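Local coordinates for protein esterase Rv0045c (Mycobacterium tuberculosis, PDB 6WYN) that hydrolyses carboxylic esters, with a strong preference for short, straight-chain alkyl esters, and is likely involved in ester and lipid metabolism, at residues 175-180 against 271-276. Sequence-based numbering, arbitrary orientation.
Sequences LVLVDV and APITLV
L175, V176, L177 and V178 run parallel to I273, T274, L275 and V276, paired in that order as neighbouring strands in the central sheet of an alpha/beta-hydrolase fold. Five backbone bonds zip them together: the N atoms of L175, L177 and D179 donate to the O atoms of P272, T274 and V276, while those of T274 and V276 donate back to L175 and L177. The first is nearly straight, L175 N to P272 O at 2.9 Å. The last, D179 N to V276 O at 2.6 Å, carries the pairing one step beyond the strand, just where the chain turns off.

L175, I273, L177 and L275 share one face of the sheet, where helix 156-167 packs on L175 and L177. I273 CB sets off beside its partner L175, and there the branches part. CG1, anti to the carbonyl carbon (chi1 -61°), runs alongside L175 and meets its CD1 at 3.9 Å; with chi2 extended (172°), I273 CD1 continues outward, 4.4 Å from L175 CD1. CG2 reaches the other way, to L177 CD1 at 3.8 Å, so the isoleucine bridges two leucines of the adjacent strand. On the other face V176 CG1 meets V276 CG2 at 4.0 Å, a diagonal contact beside T274.

At the C-terminal end of strand 174-178 stands D179, probably the acid of the Ser-His-Asp triad with S155 and H310. While its backbone is tied to V276, its carboxylate turns elsewhere: OD2 is hydrogen-bonded to H310 ND1 and S281 OG, and OD1 to the backbone N of G278; the bonds to S281 and G278 would hold the group turned toward H310. On the face shared with L177, L275 has CG anti to its backbone N (chi1 171°), bringing CD1 within 4.0 Å of L177 CB and 3.5 Å of V180 O, a buried carbonyl oxygen with no hydrogen-bond partner in the model.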
loop_
_atom_site.group_PDB
_atom_site.type_symbol
_atom_site.label_atom_id
_atom_site.label_comp_id
_atom_site.label_asym_id
_atom_site.label_seq_id
_atom_site.Cartn_x
_atom_site.Cartn_y
_atom_site.Cartn_z
ATOM N N LEU A 175 1.385 -12.012 -8.361
ATOM C CA LEU A 175 0.712 -11.057 -7.448
ATOM C C LEU A 175 0.799 -11.576 -6.013
ATOM O O LEU A 175 0.493 -12.767 -5.756
ATOM C CB LEU A 175 -0.760 -10.886 -7.795
ATOM C CG LEU A 175 -1.060 -10.178 -9.108
ATOM C CD1 LEU A 175 -2.475 -10.459 -9.580
ATOM C CD2 LEU A 175 -0.852 -8.690 -8.957
ATOM N N VAL A 176 1.083 -10.674 -5.089
ATOM C CA VAL A 176 0.897 -10.922 -3.642
ATOM C C VAL A 176 -0.087 -9.872 -3.159
ATOM O O VAL A 176 0.237 -8.667 -3.245
ATOM C CB VAL A 176 2.224 -10.896 -2.875
ATOM C CG1 VAL A 176 1.986 -11.167 -1.414
ATOM C CG2 VAL A 176 3.251 -11.873 -3.454
ATOM N N LEU A 177 -1.254 -10.326 -2.702
ATOM C CA LEU A 177 -2.333 -9.491 -2.145
ATOM C C LEU A 177 -2.161 -9.464 -0.637
ATOM O O LEU A 177 -2.180 -10.585 0.003
ATOM C CB LEU A 177 -3.701 -10.076 -2.514
ATOM C CG LEU A 177 -4.056 -10.106 -3.995
ATOM C CD1 LEU A 177 -5.454 -10.659 -4.164
ATOM C CD2 LEU A 177 -4.002 -8.719 -4.629
ATOM N N VAL A 178 -2.100 -8.281 -0.038
ATOM C CA VAL A 178 -2.035 -8.199 1.445
ATOM C C VAL A 178 -3.403 -7.810 1.980
ATOM O O VAL A 178 -3.825 -6.650 1.812
ATOM C CB VAL A 178 -0.889 -7.301 1.909
ATOM C CG1 VAL A 178 -0.780 -7.209 3.412
ATOM C CG2 VAL A 178 0.414 -7.802 1.327
ATOM N N ASP A 179 -4.025 -8.776 2.693
ATOM C CA ASP A 179 -5.293 -8.651 3.435
ATOM C C ASP A 179 -6.394 -7.999 2.591
ATOM O O ASP A 179 -7.120 -7.178 3.127
ATOM C CB ASP A 179 -5.065 -7.911 4.755
ATOM C CG ASP A 179 -6.001 -8.370 5.872
ATOM O OD1 ASP A 179 -6.056 -9.577 6.107
ATOM O OD2 ASP A 179 -6.707 -7.508 6.487
ATOM N N VAL A 180 -6.597 -8.439 1.367
ATOM C CA VAL A 180 -7.733 -7.948 0.556
ATOM C C VAL A 180 -8.143 -8.963 -0.513
ATOM O O VAL A 180 -7.304 -9.691 -1.027
ATOM C CB VAL A 180 -7.357 -6.590 -0.079
ATOM C CG1 VAL A 180 -6.349 -6.794 -1.203
ATOM C CG2 VAL A 180 -8.592 -5.836 -0.553
ATOM N N ALA A 271 -1.389 -14.359 -14.050
ATOM C CA ALA A 271 -0.418 -14.256 -12.932
ATOM C C ALA A 271 -0.911 -15.068 -11.731
ATOM O O ALA A 271 -2.039 -14.897 -11.296
ATOM C CB ALA A 271 -0.257 -12.812 -12.562
ATOM N N PRO A 272 -0.105 -15.967 -11.152
ATOM C CA PRO A 272 -0.434 -16.580 -9.868
ATOM C C PRO A 272 -0.670 -15.544 -8.767
ATOM O O PRO A 272 -0.039 -14.500 -8.754
ATOM C CB PRO A 272 0.812 -17.428 -9.547
ATOM C CG PRO A 272 1.370 -17.754 -10.935
ATOM C CD PRO A 272 1.164 -16.458 -11.691
ATOM N N ILE A 273 -1.625 -15.834 -7.906
ATOM C CA ILE A 273 -2.011 -14.978 -6.762
ATOM C C ILE A 273 -1.722 -15.673 -5.445
ATOM O O ILE A 273 -2.206 -16.818 -5.247
ATOM C CB ILE A 273 -3.495 -14.624 -6.843
ATOM C CG1 ILE A 273 -3.809 -13.839 -8.119
ATOM C CG2 ILE A 273 -3.895 -13.860 -5.581
ATOM C CD1 ILE A 273 -5.287 -13.636 -8.356
ATOM N N THR A 274 -0.987 -14.984 -4.569
ATOM C CA THR A 274 -0.770 -15.389 -3.160
ATOM C C THR A 274 -1.550 -14.408 -2.312
ATOM O O THR A 274 -1.454 -13.221 -2.569
ATOM C CB THR A 274 0.717 -15.421 -2.805
ATOM O OG1 THR A 274 1.323 -16.389 -3.673
ATOM C CG2 THR A 274 0.954 -15.778 -1.357
ATOM N N LEU A 275 -2.234 -14.866 -1.289
ATOM C CA LEU A 275 -2.909 -13.942 -0.369
ATOM C C LEU A 275 -2.180 -14.028 0.946
ATOM O O LEU A 275 -1.793 -15.159 1.340
ATOM C CB LEU A 275 -4.387 -14.337 -0.244
ATOM C CG LEU A 275 -5.225 -13.645 0.828
ATOM C CD1 LEU A 275 -5.375 -12.163 0.496
ATOM C CD2 LEU A 275 -6.604 -14.297 0.907
ATOM N N VAL A 276 -2.066 -12.892 1.626
ATOM C CA VAL A 276 -1.502 -12.800 2.990
ATOM C C VAL A 276 -2.594 -12.196 3.840
ATOM O O VAL A 276 -2.941 -11.013 3.547
ATOM C CB VAL A 276 -0.190 -11.992 3.059
ATOM C CG1 VAL A 276 0.349 -11.933 4.491
ATOM C CG2 VAL A 276 0.869 -12.546 2.131
#